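PDB 4CDB: listeriolysin O from Listeria monocytogenes, which binds cholesterol-containing host membranes, then changes shape and inserts into them as an oligomeric pore that lyses the cell. Local coordinates for residues 70-74 with 178-182. Residues are numbered along the deposited sequence; the frame is centred on the assembly and turned at random.
Sequences INQNN and QLIAK. With NA (sodium ion), chain K; NA (sodium ion), chain H.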
# COMPACT_ATOMS: atom_id res chain seq x y z
N ILE A 70 2.32 -5.79 -11.09
CA ILE A 70 1.07 -5.84 -10.34
C ILE A 70 -0.10 -6.01 -11.31
O ILE A 70 -0.43 -5.11 -12.08
CB ILE A 70 0.89 -4.62 -9.39
CG1 ILE A 70 -0.49 -4.66 -8.73
CG2 ILE A 70 1.11 -3.30 -10.12
CD1 ILE A 70 -0.68 -3.62 -7.63
N ASN A 71 -0.69 -7.20 -11.29
CA ASN A 71 -1.77 -7.55 -12.20
C ASN A 71 -3.02 -7.94 -11.42
O ASN A 71 -3.07 -9.01 -10.80
CB ASN A 71 -1.33 -8.71 -13.11
CG ASN A 71 -1.54 -8.41 -14.58
OD1 ASN A 71 -0.58 -8.39 -15.36
ND2 ASN A 71 -2.79 -8.19 -14.97
N GLN A 72 -4.03 -7.08 -11.45
CA GLN A 72 -5.15 -7.19 -10.52
C GLN A 72 -6.50 -6.77 -11.11
O GLN A 72 -6.61 -5.74 -11.77
CB GLN A 72 -4.83 -6.36 -9.27
CG GLN A 72 -5.94 -6.31 -8.25
CD GLN A 72 -5.51 -5.59 -6.99
OE1 GLN A 72 -4.41 -5.82 -6.47
NE2 GLN A 72 -6.37 -4.72 -6.48
N ASN A 73 -7.53 -7.59 -10.87
CA ASN A 73 -8.87 -7.28 -11.34
C ASN A 73 -9.77 -6.82 -10.19
O ASN A 73 -9.98 -7.55 -9.23
CB ASN A 73 -9.49 -8.50 -12.04
CG ASN A 73 -8.62 -9.02 -13.16
OD1 ASN A 73 -7.73 -8.32 -13.65
ND2 ASN A 73 -8.86 -10.25 -13.57
N ASN A 74 -10.30 -5.61 -10.31
CA ASN A 74 -11.11 -5.02 -9.24
C ASN A 74 -12.56 -4.81 -9.66
O ASN A 74 -12.84 -4.21 -10.70
CB ASN A 74 -10.50 -3.70 -8.77
CG ASN A 74 -9.10 -3.87 -8.23
OD1 ASN A 74 -8.78 -4.89 -7.60
ND2 ASN A 74 -8.24 -2.89 -8.47
N GLN A 178 1.94 1.91 -10.14
CA GLN A 178 1.78 0.72 -9.31
C GLN A 178 0.61 0.90 -8.35
O GLN A 178 -0.24 0.01 -8.21
CB GLN A 178 3.05 0.45 -8.51
CG GLN A 178 2.91 -0.65 -7.47
CD GLN A 178 3.68 -0.35 -6.19
OE1 GLN A 178 4.17 0.76 -6.00
NE2 GLN A 178 3.78 -1.34 -5.31
N LEU A 179 0.56 2.05 -7.69
CA LEU A 179 -0.47 2.32 -6.70
C LEU A 179 -1.83 2.59 -7.34
O LEU A 179 -2.87 2.35 -6.73
CB LEU A 179 -0.05 3.47 -5.79
CG LEU A 179 1.19 3.16 -4.94
CD1 LEU A 179 1.60 4.36 -4.10
CD2 LEU A 179 0.92 1.95 -4.06
N ILE A 180 -1.82 3.09 -8.57
CA ILE A 180 -3.05 3.27 -9.33
C ILE A 180 -3.69 1.92 -9.65
O ILE A 180 -4.90 1.76 -9.58
CB ILE A 180 -2.81 4.09 -10.62
CG1 ILE A 180 -2.55 5.56 -10.28
CG2 ILE A 180 -4.00 4.00 -11.56
CD1 ILE A 180 -2.27 6.43 -11.48
N ALA A 181 -2.85 0.94 -9.96
CA ALA A 181 -3.34 -0.41 -10.24
C ALA A 181 -3.95 -1.05 -9.00
O ALA A 181 -4.78 -1.95 -9.09
CB ALA A 181 -2.22 -1.27 -10.80
N LYS A 182 -3.53 -0.58 -7.83
CA LYS A 182 -3.96 -1.15 -6.56
C LYS A 182 -5.13 -0.37 -5.95
O LYS A 182 -6.10 -0.95 -5.48
CB LYS A 182 -2.79 -1.18 -5.57
CG LYS A 182 -3.12 -1.78 -4.22
CD LYS A 182 -2.88 -3.28 -4.19
CE LYS A 182 -3.08 -3.85 -2.80
NZ LYS A 182 -2.22 -5.04 -2.54
NA NA K . 2.91 -4.13 -5.42
NA NA H . -7.05 1.15 -11.49
O HOH W 1 -9.13 -0.67 -10.37
O HOH W 2 -9.41 2.75 -11.48
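No hydrogen bond links I70, Q72 and N74 of strand 59-74 to residues 178-182; the apolar weight falls on I70. Strand and helix run nearly alongside, at 21° with their axes 8.6 Å apart, and every second strand residue turns toward the helix. With CG1 of I70 anti to its backbone nitrogen (chi1 175°) and the chain extended beyond, CD1 reaches the helix 3.8 Å from K182 CB, while the other branch, CG2, lies 4.0 Å from A181 CB. Farther along, Q72 extends fully, bringing OE1 to 3.7 Å from the methylene CD of K182. The I70 and K182 side chains cross at about a right angle, K182 bending at chi2 (90°) before its NZ forms a salt bridge with E171. Residues 178-182 also contribute to two of the sodium sites: the Q178 side chain shares one ion with E171 and Y368, and the I180 carbonyl oxygen, 2.9 Å from the other, shares it with N364 and two waters. N364, on strand 362-385, is also bonded through its backbone to Q72, so the second ion joins the helix to the neighbouring strand of the same sheet. This helix belongs to a segment that becomes transmembrane β-strand in the pore. Light packing with no hydrogen bond across it is consistent with a helix that can part from strand 59-74, once its salt bridge and ion-mediated ties elsewhere also give way.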